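Local coordinates for protein beta-phosphoglucomutase (Clostridium difficile, PDB 4GIB) that probably interconverts beta-D-glucose 1-phosphate and beta-D-glucose 6-phosphate as a magnesium-dependent phosphomutase of the HAD-like superfamily, at residues A[25-30]-A[183-189]; A[35-39]-A[116-121]; A[57-63]-A[79-85]; A[109-114]-A[146-151]. One frame throughout, in Å; residues are numbered along the deposited sequence. Where two conformers were deposited one is given.

Contact 1: A[25-30]-A[183-189]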
loop_
_atom_site.group_PDB
_atom_site.type_symbol
_atom_site.label_atom_id
_atom_site.label_comp_id
_atom_site.label_asym_id
_atom_site.label_seq_id
_atom_site.Cartn_x
_atom_site.Cartn_y
_atom_site.Cartn_z
ATOM N N MET A 25 20.487 -1.837 -14.164
ATOM C CA MET A 25 19.239 -1.225 -14.598
ATOM C C MET A 25 18.051 -1.660 -13.725
ATOM O O MET A 25 18.047 -2.738 -13.120
ATOM C CB MET A 25 18.965 -1.573 -16.066
ATOM C CG MET A 25 20.091 -1.175 -17.053
ATOM S SD MET A 25 20.395 0.614 -17.178
ATOM C CE MET A 25 21.700 0.657 -18.422
ATOM N N ILE A 26 17.037 -0.805 -13.685
ATOM C CA ILE A 26 15.838 -1.049 -12.903
ATOM C C ILE A 26 14.933 -2.041 -13.628
ATOM O O ILE A 26 14.660 -1.877 -14.809
ATOM C CB ILE A 26 15.061 0.264 -12.679
ATOM C CG1 ILE A 26 15.930 1.277 -11.938
ATOM C CG2 ILE A 26 13.767 0.001 -11.906
ATOM C CD1 ILE A 26 15.291 2.653 -11.813
ATOM N N GLU A 27 14.467 -3.065 -12.916
ATOM C CA GLU A 27 13.570 -4.060 -13.516
ATOM C C GLU A 27 12.128 -3.691 -13.245
ATOM O O GLU A 27 11.241 -4.004 -14.054
ATOM C CB GLU A 27 13.912 -5.492 -13.054
ATOM C CG GLU A 27 15.289 -5.971 -13.612
ATOM C CD GLU A 27 15.739 -7.354 -13.130
ATOM O OE1 GLU A 27 14.898 -8.233 -12.869
ATOM O OE2 GLU A 27 16.971 -7.567 -13.036
ATOM N N ALA A 28 11.876 -3.014 -12.125
ATOM C CA ALA A 28 10.511 -2.585 -11.827
ATOM C C ALA A 28 10.353 -1.551 -10.735
ATOM O O ALA A 28 11.248 -1.332 -9.912
ATOM C CB ALA A 28 9.619 -3.792 -11.495
ATOM N N PHE A 29 9.188 -0.907 -10.800
ATOM C CA PHE A 29 8.685 0.014 -9.804
ATOM C C PHE A 29 7.494 -0.754 -9.229
ATOM O O PHE A 29 6.605 -1.224 -9.986
ATOM C CB PHE A 29 8.202 1.336 -10.407
ATOM C CG PHE A 29 9.297 2.364 -10.635
ATOM C CD1 PHE A 29 10.319 2.132 -11.520
ATOM C CD2 PHE A 29 9.248 3.598 -9.997
ATOM C CE1 PHE A 29 11.307 3.089 -11.736
ATOM C CE2 PHE A 29 10.237 4.560 -10.214
ATOM C CZ PHE A 29 11.260 4.297 -11.073
ATOM N N ILE A 30 7.484 -0.924 -7.916
ATOM C CA ILE A 30 6.389 -1.610 -7.255
ATOM C C ILE A 30 5.764 -0.607 -6.311
ATOM O O ILE A 30 6.412 -0.139 -5.389
ATOM C CB ILE A 30 6.849 -2.863 -6.482
ATOM C CG1 ILE A 30 7.571 -3.849 -7.422
ATOM C CG2 ILE A 30 5.641 -3.535 -5.823
ATOM C CD1 ILE A 30 8.084 -5.148 -6.692
ATOM N N LEU A 183 6.016 -10.475 -11.489
ATOM C CA LEU A 183 6.636 -9.833 -12.629
ATOM C C LEU A 183 7.835 -10.630 -13.129
ATOM O O LEU A 183 8.319 -10.370 -14.218
ATOM C CB LEU A 183 7.133 -8.447 -12.219
ATOM C CG LEU A 183 6.060 -7.453 -11.777
ATOM C CD1 LEU A 183 6.690 -6.249 -11.086
ATOM C CD2 LEU A 183 5.236 -7.033 -12.967
ATOM N N ASN A 184 8.298 -11.595 -12.325
ATOM C CA ASN A 184 9.472 -12.409 -12.628
ATOM C C ASN A 184 10.695 -11.503 -12.769
ATOM O O ASN A 184 11.322 -11.467 -13.827
ATOM C CB ASN A 184 9.287 -13.281 -13.891
ATOM C CG ASN A 184 10.555 -14.126 -14.232
ATOM O OD1 ASN A 184 10.928 -14.265 -15.400
ATOM N ND2 ASN A 184 11.227 -14.642 -13.207
ATOM N N VAL A 185 11.006 -10.768 -11.694
ATOM C CA VAL A 185 12.158 -9.868 -11.655
ATOM C C VAL A 185 12.937 -10.028 -10.353
ATOM O O VAL A 185 12.426 -10.551 -9.368
ATOM C CB VAL A 185 11.754 -8.358 -11.796
ATOM C CG1 VAL A 185 11.182 -8.076 -13.179
ATOM C CG2 VAL A 185 10.792 -7.945 -10.699
ATOM N N ASN A 186 14.181 -9.575 -10.360
ATOM C CA ASN A 186 15.019 -9.631 -9.175
ATOM C C ASN A 186 14.687 -8.447 -8.255
ATOM O O ASN A 186 14.742 -7.283 -8.682
ATOM C CB ASN A 186 16.488 -9.602 -9.566
ATOM C CG ASN A 186 17.418 -9.767 -8.375
ATOM O OD1 ASN A 186 16.981 -9.794 -7.224
ATOM N ND2 ASN A 186 18.717 -9.862 -8.650
ATOM N N PRO A 187 14.328 -8.738 -6.996
ATOM C CA PRO A 187 14.010 -7.698 -6.030
ATOM C C PRO A 187 15.125 -6.660 -5.876
ATOM O O PRO A 187 14.843 -5.467 -5.662
ATOM C CB PRO A 187 13.828 -8.473 -4.721
ATOM C CG PRO A 187 13.516 -9.834 -5.106
ATOM C CD PRO A 187 14.154 -10.089 -6.428
ATOM N N GLN A 188 16.375 -7.099 -5.992
ATOM C CA GLN A 188 17.526 -6.184 -5.882
ATOM C C GLN A 188 17.514 -5.092 -6.962
ATOM O O GLN A 188 18.178 -4.066 -6.826
ATOM C CB GLN A 188 18.843 -6.963 -5.920
ATOM C CG GLN A 188 19.024 -7.878 -4.700
ATOM C CD GLN A 188 20.327 -8.650 -4.722
ATOM O OE1 GLN A 188 21.043 -8.666 -5.726
ATOM N NE2 GLN A 188 20.638 -9.308 -3.612
ATOM N N ASN A 189 16.743 -5.313 -8.023
ATOM C CA ASN A 189 16.641 -4.345 -9.109
ATOM C C ASN A 189 15.279 -3.665 -9.135
ATOM O O ASN A 189 14.915 -3.027 -10.126
ATOM C CB ASN A 189 16.926 -5.041 -10.432
ATOM C CG ASN A 189 18.326 -5.630 -10.483
ATOM O OD1 ASN A 189 18.515 -6.782 -10.874
ATOM N ND2 ASN A 189 19.310 -4.853 -10.034
#

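Contact 2: A[35-39]-A[116-121]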
loop_
_atom_site.group_PDB
_atom_site.type_symbol
_atom_site.label_atom_id
_atom_site.label_comp_id
_atom_site.label_asym_id
_atom_site.label_seq_id
_atom_site.Cartn_x
_atom_site.Cartn_y
_atom_site.Cartn_z
ATOM N N GLY A 35 -2.114 6.234 -0.390
ATOM C CA GLY A 35 -1.094 7.258 -0.135
ATOM C C GLY A 35 0.023 7.379 -1.162
ATOM O O GLY A 35 0.955 8.173 -0.982
ATOM N N VAL A 36 -0.052 6.587 -2.230
ATOM C CA VAL A 36 0.932 6.680 -3.313
ATOM C C VAL A 36 0.173 6.829 -4.623
ATOM O O VAL A 36 0.367 7.806 -5.335
ATOM C CB VAL A 36 1.904 5.484 -3.336
ATOM C CG1 VAL A 36 3.022 5.725 -4.373
ATOM C CG2 VAL A 36 2.520 5.269 -1.950
ATOM N N ILE A 37 -0.701 5.878 -4.935
ATOM C CA ILE A 37 -1.527 5.965 -6.149
ATOM C C ILE A 37 -2.776 6.833 -5.874
ATOM O O ILE A 37 -3.151 7.668 -6.675
ATOM C CB ILE A 37 -1.973 4.579 -6.640
ATOM C CG1 ILE A 37 -0.765 3.684 -6.907
ATOM C CG2 ILE A 37 -2.835 4.710 -7.912
ATOM C CD1 ILE A 37 0.196 4.231 -7.928
ATOM N N THR A 38 -3.396 6.629 -4.719
ATOM C CA THR A 38 -4.572 7.390 -4.340
ATOM C C THR A 38 -4.804 7.270 -2.821
ATOM O O THR A 38 -4.250 6.393 -2.172
ATOM C CB THR A 38 -5.811 6.870 -5.112
ATOM O OG1 THR A 38 -6.891 7.792 -4.994
ATOM C CG2 THR A 38 -6.227 5.486 -4.620
ATOM N N ASP A 39 -5.643 8.136 -2.267
ATOM C CA ASP A 39 -5.931 8.094 -0.832
ATOM C C ASP A 39 -7.171 7.265 -0.507
ATOM O O ASP A 39 -8.280 7.606 -0.890
ATOM C CB ASP A 39 -6.071 9.506 -0.297
ATOM C CG ASP A 39 -4.795 10.308 -0.463
ATOM O OD1 ASP A 39 -3.726 9.856 -0.006
ATOM O OD2 ASP A 39 -4.863 11.401 -1.047
ATOM N N ASP A 116 -8.874 11.512 -8.714
ATOM C CA ASP A 116 -8.342 11.147 -7.404
ATOM C C ASP A 116 -6.946 10.522 -7.424
ATOM O O ASP A 116 -6.443 10.114 -6.383
ATOM C CB ASP A 116 -9.346 10.243 -6.685
ATOM C CG ASP A 116 -10.676 10.933 -6.476
ATOM O OD1 ASP A 116 -10.655 12.121 -6.093
ATOM O OD2 ASP A 116 -11.738 10.314 -6.707
ATOM N N ILE A 117 -6.329 10.456 -8.604
ATOM C CA ILE A 117 -4.980 9.943 -8.746
ATOM C C ILE A 117 -4.062 10.978 -8.129
ATOM O O ILE A 117 -4.132 12.152 -8.491
ATOM C CB ILE A 117 -4.584 9.795 -10.220
ATOM C CG1 ILE A 117 -5.474 8.770 -10.914
ATOM C CG2 ILE A 117 -3.102 9.381 -10.346
ATOM C CD1 ILE A 117 -5.277 8.735 -12.412
ATOM N N LEU A 118 -3.192 10.571 -7.211
ATOM C CA LEU A 118 -2.310 11.558 -6.572
ATOM C C LEU A 118 -1.448 12.280 -7.614
ATOM O O LEU A 118 -1.073 11.692 -8.624
ATOM C CB LEU A 118 -1.494 10.948 -5.426
ATOM C CG LEU A 118 -2.359 10.620 -4.199
ATOM C CD1 LEU A 118 -1.590 9.917 -3.065
ATOM C CD2 LEU A 118 -3.032 11.904 -3.669
ATOM N N PRO A 119 -1.191 13.583 -7.397
ATOM C CA PRO A 119 -0.395 14.406 -8.320
ATOM C C PRO A 119 0.954 13.781 -8.663
ATOM O O PRO A 119 1.645 13.293 -7.765
ATOM C CB PRO A 119 -0.170 15.702 -7.530
ATOM C CG PRO A 119 -1.264 15.751 -6.536
ATOM C CD PRO A 119 -1.638 14.345 -6.220
ATOM N N GLY A 120 1.316 13.794 -9.949
ATOM C CA GLY A 120 2.586 13.246 -10.423
ATOM C C GLY A 120 2.622 11.747 -10.701
ATOM O O GLY A 120 3.546 11.266 -11.338
ATOM N N ILE A 121 1.614 11.003 -10.264
ATOM C CA ILE A 121 1.619 9.537 -10.436
ATOM C C ILE A 121 1.429 9.099 -11.882
ATOM O O ILE A 121 2.191 8.272 -12.374
ATOM C CB ILE A 121 0.585 8.868 -9.541
ATOM C CG1 ILE A 121 0.929 9.133 -8.082
ATOM C CG2 ILE A 121 0.535 7.332 -9.790
ATOM C CD1 ILE A 121 2.278 8.522 -7.644
HETATM O O HOH W 1 -6.410 10.549 -3.705
#

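Contact 3: A[57-63]-A[79-85]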
loop_
_atom_site.group_PDB
_atom_site.type_symbol
_atom_site.label_atom_id
_atom_site.label_comp_id
_atom_site.label_asym_id
_atom_site.label_seq_id
_atom_site.Cartn_x
_atom_site.Cartn_y
_atom_site.Cartn_z
ATOM N N ILE A 57 -15.780 0.384 20.910
ATOM C CA ILE A 57 -14.444 0.847 20.619
ATOM C C ILE A 57 -14.542 2.039 19.674
ATOM O O ILE A 57 -15.206 1.971 18.643
ATOM C CB ILE A 57 -13.617 -0.282 19.953
ATOM C CG1 ILE A 57 -13.554 -1.510 20.865
ATOM C CG2 ILE A 57 -12.222 0.195 19.649
ATOM C CD1 ILE A 57 -12.861 -2.738 20.239
ATOM N N ASP A 58 -13.922 3.149 20.038
ATOM C CA ASP A 58 -13.931 4.313 19.159
ATOM C C ASP A 58 -12.488 4.658 18.828
ATOM O O ASP A 58 -11.741 5.183 19.653
ATOM C CB ASP A 58 -14.746 5.505 19.722
ATOM C CG ASP A 58 -14.234 6.017 21.050
ATOM O OD1 ASP A 58 -13.364 5.351 21.652
ATOM O OD2 ASP A 58 -14.718 7.091 21.495
ATOM N N ILE A 59 -12.108 4.293 17.613
ATOM C CA ILE A 59 -10.774 4.510 17.100
ATOM C C ILE A 59 -10.657 5.965 16.638
ATOM O O ILE A 59 -11.667 6.609 16.318
ATOM C CB ILE A 59 -10.462 3.514 15.936
ATOM C CG1 ILE A 59 -11.371 3.755 14.722
ATOM C CG2 ILE A 59 -10.636 2.079 16.405
ATOM C CD1 ILE A 59 -11.203 2.728 13.619
ATOM N N ASP A 60 -9.435 6.482 16.635
ATOM C CA ASP A 60 -9.168 7.861 16.224
ATOM C C ASP A 60 -8.139 7.851 15.107
ATOM O O ASP A 60 -7.428 6.866 14.933
ATOM C CB ASP A 60 -8.669 8.693 17.411
ATOM C CG ASP A 60 -7.404 8.119 18.051
ATOM O OD1 ASP A 60 -6.898 7.084 17.580
ATOM O OD2 ASP A 60 -6.914 8.708 19.039
ATOM N N THR A 61 -8.034 8.950 14.367
ATOM C CA THR A 61 -7.093 9.008 13.237
ATOM C C THR A 61 -5.627 8.729 13.651
ATOM O O THR A 61 -4.756 8.565 12.792
ATOM C CB THR A 61 -7.199 10.343 12.460
ATOM O OG1 THR A 61 -6.585 10.193 11.171
ATOM C CG2 THR A 61 -6.554 11.505 13.239
ATOM N N LYS A 62 -5.364 8.680 14.961
ATOM C CA LYS A 62 -4.034 8.357 15.474
ATOM C C LYS A 62 -3.865 6.835 15.572
ATOM O O LYS A 62 -2.888 6.284 15.055
ATOM C CB LYS A 62 -3.785 9.032 16.824
ATOM C CG LYS A 62 -3.748 10.561 16.734
ATOM C CD LYS A 62 -3.361 11.219 18.056
ATOM C CE LYS A 62 -3.295 12.738 17.916
ATOM N NZ LYS A 62 -2.831 13.420 19.165
ATOM N N PHE A 63 -4.808 6.157 16.226
ATOM C CA PHE A 63 -4.757 4.695 16.326
ATOM C C PHE A 63 -4.841 4.080 14.935
ATOM O O PHE A 63 -4.038 3.221 14.582
ATOM C CB PHE A 63 -5.882 4.144 17.201
ATOM C CG PHE A 63 -5.980 2.637 17.184
ATOM C CD1 PHE A 63 -5.116 1.859 17.946
ATOM C CD2 PHE A 63 -6.937 1.998 16.405
ATOM C CE1 PHE A 63 -5.209 0.457 17.928
ATOM C CE2 PHE A 63 -7.035 0.604 16.389
ATOM C CZ PHE A 63 -6.167 -0.162 17.150
ATOM N N ILE A 79 -8.269 -3.842 15.914
ATOM C CA ILE A 79 -9.294 -2.982 16.488
ATOM C C ILE A 79 -9.844 -3.637 17.756
ATOM O O ILE A 79 -9.952 -2.995 18.794
ATOM C CB ILE A 79 -10.444 -2.705 15.504
ATOM C CG1 ILE A 79 -9.922 -1.922 14.291
ATOM C CG2 ILE A 79 -11.537 -1.897 16.189
ATOM C CD1 ILE A 79 -10.961 -1.736 13.196
ATOM N N LEU A 80 -10.160 -4.925 17.673
ATOM C CA LEU A 80 -10.694 -5.643 18.834
ATOM C C LEU A 80 -9.677 -5.689 19.968
ATOM O O LEU A 80 -10.037 -5.543 21.122
ATOM C CB LEU A 80 -11.154 -7.027 18.428
ATOM C CG LEU A 80 -12.241 -6.978 17.369
ATOM C CD1 LEU A 80 -12.581 -8.375 16.911
ATOM C CD2 LEU A 80 -13.491 -6.221 17.852
ATOM N N GLU A 81 -8.414 -5.901 19.612
ATOM C CA GLU A 81 -7.296 -5.868 20.548
ATOM C C GLU A 81 -7.325 -4.597 21.368
ATOM O O GLU A 81 -7.172 -4.618 22.589
ATOM C CB GLU A 81 -5.984 -5.821 19.768
ATOM C CG GLU A 81 -4.850 -5.146 20.563
ATOM C CD GLU A 81 -4.065 -4.147 19.716
ATOM O OE1 GLU A 81 -3.175 -3.457 20.274
ATOM O OE2 GLU A 81 -4.373 -4.011 18.507
ATOM N N PHE A 82 -7.505 -3.481 20.673
ATOM C CA PHE A 82 -7.514 -2.156 21.309
ATOM C C PHE A 82 -8.534 -2.112 22.463
ATOM O O PHE A 82 -8.362 -1.352 23.407
ATOM C CB PHE A 82 -7.767 -1.057 20.266
ATOM C CG PHE A 82 -7.792 0.344 20.844
ATOM C CD1 PHE A 82 -6.609 0.971 21.253
ATOM C CD2 PHE A 82 -8.991 1.050 20.948
ATOM C CE1 PHE A 82 -6.625 2.251 21.781
ATOM C CE2 PHE A 82 -9.016 2.338 21.477
ATOM C CZ PHE A 82 -7.830 2.938 21.895
ATOM N N GLY A 83 -9.581 -2.943 22.382
ATOM C CA GLY A 83 -10.576 -3.050 23.439
ATOM C C GLY A 83 -10.501 -4.376 24.200
ATOM O O GLY A 83 -11.477 -4.787 24.828
ATOM N N ASN A 84 -9.358 -5.057 24.122
ATOM C CA ASN A 84 -9.146 -6.329 24.821
ATOM C C ASN A 84 -10.185 -7.407 24.518
ATOM O O ASN A 84 -10.448 -8.281 25.360
ATOM C CB ASN A 84 -9.115 -6.089 26.336
ATOM C CG ASN A 84 -8.004 -5.166 26.747
ATOM O OD1 ASN A 84 -6.928 -5.179 26.167
ATOM N ND2 ASN A 84 -8.258 -4.363 27.750
ATOM N N LYS A 85 -10.758 -7.364 23.325
ATOM C CA LYS A 85 -11.765 -8.348 22.950
ATOM C C LYS A 85 -11.429 -9.070 21.648
ATOM O O LYS A 85 -12.312 -9.602 20.986
ATOM C CB LYS A 85 -13.162 -7.700 22.918
ATOM C CG LYS A 85 -13.273 -6.467 22.032
ATOM C CD LYS A 85 -14.658 -5.880 22.050
ATOM C CE LYS A 85 -14.979 -5.197 23.363
ATOM N NZ LYS A 85 -16.373 -4.721 23.346
#

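Contact 4: A[109-114]-A[146-151]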
loop_
_atom_site.group_PDB
_atom_site.type_symbol
_atom_site.label_atom_id
_atom_site.label_comp_id
_atom_site.label_asym_id
_atom_site.label_seq_id
_atom_site.Cartn_x
_atom_site.Cartn_y
_atom_site.Cartn_z
ATOM N N ILE A 109 -15.673 3.842 -1.850
ATOM C CA ILE A 109 -14.689 3.913 -2.955
ATOM C C ILE A 109 -15.291 3.848 -4.346
ATOM O O ILE A 109 -14.616 4.170 -5.322
ATOM C CB ILE A 109 -13.569 2.857 -2.848
ATOM C CG1 ILE A 109 -14.143 1.440 -2.847
ATOM C CG2 ILE A 109 -12.725 3.125 -1.606
ATOM C CD1 ILE A 109 -13.094 0.373 -2.818
ATOM N N ASP A 110 -16.547 3.438 -4.455
ATOM C CA ASP A 110 -17.181 3.410 -5.753
ATOM C C ASP A 110 -17.371 4.829 -6.337
ATOM O O ASP A 110 -17.689 4.964 -7.511
ATOM C CB ASP A 110 -18.461 2.568 -5.735
ATOM C CG ASP A 110 -18.159 1.035 -5.693
ATOM O OD1 ASP A 110 -17.001 0.637 -5.382
ATOM O OD2 ASP A 110 -19.080 0.229 -5.970
ATOM N N GLU A 111 -17.102 5.871 -5.540
ATOM C CA GLU A 111 -17.173 7.260 -6.028
ATOM C C GLU A 111 -15.801 7.822 -6.452
ATOM O O GLU A 111 -15.680 9.000 -6.772
ATOM C CB GLU A 111 -17.804 8.178 -4.972
ATOM C CG GLU A 111 -19.176 7.704 -4.498
ATOM C CD GLU A 111 -20.117 7.395 -5.650
ATOM O OE1 GLU A 111 -20.084 8.122 -6.660
ATOM O OE2 GLU A 111 -20.893 6.429 -5.539
ATOM N N ILE A 112 -14.771 6.995 -6.440
ATOM C CA ILE A 112 -13.442 7.431 -6.872
ATOM C C ILE A 112 -13.397 7.510 -8.411
ATOM O O ILE A 112 -14.035 6.704 -9.092
ATOM C CB ILE A 112 -12.347 6.472 -6.321
ATOM C CG1 ILE A 112 -12.359 6.487 -4.776
ATOM C CG2 ILE A 112 -10.991 6.875 -6.814
ATOM C CD1 ILE A 112 -11.388 5.487 -4.116
ATOM N N THR A 113 -12.690 8.514 -8.946
ATOM C CA THR A 113 -12.523 8.702 -10.395
ATOM C C THR A 113 -11.042 8.970 -10.707
ATOM O O THR A 113 -10.191 8.857 -9.832
ATOM C CB THR A 113 -13.333 9.921 -10.920
ATOM O OG1 THR A 113 -12.809 11.130 -10.344
ATOM C CG2 THR A 113 -14.831 9.779 -10.612
ATOM N N SER A 114 -10.743 9.352 -11.950
ATOM C CA SER A 114 -9.368 9.659 -12.358
ATOM C C SER A 114 -8.829 10.917 -11.668
ATOM O O SER A 114 -7.622 11.053 -11.457
ATOM C CB SER A 114 -9.272 9.781 -13.884
ATOM O OG SER A 114 -10.271 10.641 -14.397
ATOM N N ASN A 146 -10.556 -3.114 -7.852
ATOM C CA ASN A 146 -11.712 -2.226 -7.954
ATOM C C ASN A 146 -11.264 -0.749 -7.958
ATOM O O ASN A 146 -11.732 0.053 -8.762
ATOM C CB ASN A 146 -12.699 -2.500 -6.797
ATOM C CG ASN A 146 -14.047 -1.772 -6.970
ATOM O OD1 ASN A 146 -14.454 -1.453 -8.086
ATOM N ND2 ASN A 146 -14.744 -1.533 -5.859
ATOM N N VAL A 147 -10.328 -0.399 -7.085
ATOM C CA VAL A 147 -9.869 0.987 -7.001
ATOM C C VAL A 147 -9.120 1.443 -8.264
ATOM O O VAL A 147 -9.385 2.530 -8.779
ATOM C CB VAL A 147 -8.991 1.217 -5.769
ATOM C CG1 VAL A 147 -8.462 2.658 -5.757
ATOM C CG2 VAL A 147 -9.769 0.909 -4.502
ATOM N N LEU A 148 -8.188 0.630 -8.755
ATOM C CA LEU A 148 -7.459 0.970 -9.990
ATOM C C LEU A 148 -8.387 1.146 -11.191
ATOM O O LEU A 148 -8.115 1.977 -12.067
ATOM C CB LEU A 148 -6.415 -0.085 -10.344
ATOM C CG LEU A 148 -5.274 -0.283 -9.359
ATOM C CD1 LEU A 148 -4.343 -1.350 -9.890
ATOM C CD2 LEU A 148 -4.549 1.016 -9.099
ATOM N N ASN A 149 -9.453 0.352 -11.259
ATOM C CA ASN A 149 -10.406 0.476 -12.368
ATOM C C ASN A 149 -11.190 1.798 -12.304
ATOM O O ASN A 149 -11.449 2.403 -13.329
ATOM C CB ASN A 149 -11.313 -0.752 -12.475
ATOM C CG ASN A 149 -10.609 -1.934 -13.184
ATOM O OD1 ASN A 149 -10.263 -2.928 -12.553
ATOM N ND2 ASN A 149 -10.362 -1.792 -14.493
ATOM N N HIS A 150 -11.541 2.232 -11.097
ATOM C CA HIS A 150 -12.190 3.545 -10.880
ATOM C C HIS A 150 -11.253 4.722 -11.203
ATOM O O HIS A 150 -11.696 5.771 -11.688
ATOM C CB HIS A 150 -12.657 3.661 -9.435
ATOM C CG HIS A 150 -13.945 2.962 -9.172
ATOM N ND1 HIS A 150 -14.014 1.637 -8.802
ATOM C CD2 HIS A 150 -15.224 3.399 -9.257
ATOM C CE1 HIS A 150 -15.283 1.301 -8.628
ATOM N NE2 HIS A 150 -16.036 2.348 -8.912
ATOM N N LEU A 151 -9.965 4.548 -10.895
ATOM C CA LEU A 151 -8.964 5.542 -11.223
ATOM C C LEU A 151 -8.753 5.540 -12.737
ATOM O O LEU A 151 -8.389 6.559 -13.320
ATOM C CB LEU A 151 -7.648 5.223 -10.547
ATOM C CG LEU A 151 -7.597 5.276 -9.029
ATOM C CD1 LEU A 151 -6.302 4.638 -8.555
ATOM C CD2 LEU A 151 -7.754 6.722 -8.538
#

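Contact 1: A[25-30]-A[183-189]
Leu183, at the end of helix 174-183, lays CD1 against CB of Ala28 at 3.8 Å, an apolar touch on strand 28-31. A Schellman motif closes that helix at Asn184. The side chains of Val185 and Glu27 then run antiparallel alongside one another, CB of Val185 3.3 Å from OE1 of Glu27. The next backbone amide is the polar grip: Asn186 N donates to Glu27 OE1 at 2.9 Å and 167°, reaching the oxygen from above the carboxylate plane. With its chain extended beyond CG (chi2 177°), Glu27 carries the carboxylate out as far as this amide. Asn186 OD1 in turn accepts from Gln188 N, an Asx turn within 186-188. Asn189 completes the walk: its O takes the N-H of Glu27 at 2.8 Å, just ahead of strand 190-194, which pairs with strand 28-31 through the backbone bonds of Ile191 with Ala28 and Ile30. Glu27 is thus held at both ends, backbone N and carboxylate, by one loop, which ties the start of the central parallel strand to the helix-to-strand turn beside it.

Contact 2: A[35-39]-A[116-121]
The squiggle of the HAD fold, the short helical turn after the strand that leads into the probable nucleophile, Asp32, here includes Val36 and Ile37, and it packs on the loop 116-121 ahead of helix 121-130. The turn is weakly bonded and widens to a pi-type turn at 35-37; the carbonyls of Val36 and Ile37 meet the loop, and Val36 also packs on Glu194, a ligand of the sodium ion in the active site. Ile37 O accepts from Leu118 N at 3.0 Å, a nearly straight bond of 173° whose donor stands above the carbonyl plane. Next to it, the hydroxyl of Thr38 donates through OG1 to Asp116 O at 2.7 Å. With OG1 opposite the backbone N of Thr38 (chi1 -166°), the hydroxyl lies on the side of Asp116 O. Leu118 reaches over the bent backbone: CD1 lies 3.6 Å from Gly35 C, while CD2 comes to 3.2 Å from Asp39 OD2, the Leu118 and Asp39 side chains crossing at about a right angle. Ile121 also packs here, CD1 3.1 Å from Val36 O and CG2 3.6 Å from Ile37 CD1. One backbone bond therefore holds the turn at Ile37, while Asp116 O, taking both the Thr38 hydroxyl and a water 2.7 Å away that also joins Asp39 N and OD2, couples the residues just after it to the loop.

Contact 3: A[57-63]-A[79-85]
The rings of Phe63 and Phe82 face one another obliquely, with centroids 4.6 Å apart and planes inclined at 39°, neither a true stack nor an edge-to-face pair. Over one face of Phe63 sits CG of Phe82, displaced toward the rim, and Phe63 CZ comes to 3.6 Å from Phe82 CB. Phe82 has Phe63 over one face and Ile57 at its edge, where CG2 of Ile57 lies in the ring plane, 3.6 Å from Phe82 CD2. Both phenylalanines hold CG opposite their backbone N (chi1 172° for Phe63, 180° for Phe82), and the two side chains point past each other. Asp60 OD1 fixes the Phe63 backbone by taking its N-H at 2.7 Å, an Asx motif. Ile57 makes the second part of the contact: its CD1 points into the end of helix 72-82, 3.3 Å from Ile79 O and 4.0 Å from Lys85 CD. A Schellman motif ends the helix (Lys85 N to Leu80 O, Asn84 N to Glu81 O, Asn84 at positive phi); Gly83 N also reaches Leu80 O, from the face opposite to Lys85 N. Lys85 NZ bonds to Val55 O, and Ile79 reaches Trp48 and Leu67, two residues predicted to bind substrate. No hydrogen bond crosses between 57-63 and 79-85, so apolar and aromatic contact holds the loop to the helix end of this helical cap, polar bonds shaping each partner internally.

Contact 4: A[109-114]-A[146-151]
Asn146 O is gripped twice by His150, through its backbone N at 3.2 Å and through ring ND1 at 2.8 Å, from opposite faces of the carbonyl plane. The ND1 bond, at 169°, lies close to the imidazole plane and fixes the rotation of the ring, which is then presented to the turn 109-112. Ile109 O stands over the centre of one face of the His150 ring, 4.0 Å above it, and Ile112 O lies near the ring plane, 3.4 Å from His150 CB. Asn146 also reaches across with its amide: ND2 donates to Asp110 OD1 at 3.2 Å, on the syn side of the carboxylate, the amide and carboxylate planes standing almost perpendicular (87°). Apolar contacts accompany these bonds: Ile109 CD1 meets Val147 CG2 at 3.8 Å, and Ile112 CG2 lies beside Leu151 CD2 at 3.7 Å, both side chains pointing the same way. At the helix end, CA of Thr113 makes a C-H...O contact with His150 O. In this junction of helices 91-109 and 144-151, the ND1 bond fits either a neutral or a charged ring; the Asp110 carboxylate, OD1 4.0 Å from His150 NE2, might favour the charged form.

How the contacts relate
Contacts 2 and 4 form one continuous packing region: their centres are 12 Å apart, and Ile37 CG2 meets Leu151 CD1 at 3.5 Å, so the squiggle, the loop 116-121 and helix 144-151 pack together, each touching the others. Contact 1 sits about 22 Å from contact 2, centre to centre, but strand 28-31 runs directly into helix 33-37, and the predicted catalytic residues Asp32 and Asp34, which bind a sodium ion here, lie at that junction. The side chain of Val36 is about 5 Å from that same ion. Contact 3 is remote, about 37 Å from contact 1 between centres and on the opposite side of the chain's centre. It belongs to the cap, whereas contact 1 belongs to the sheet-bearing core.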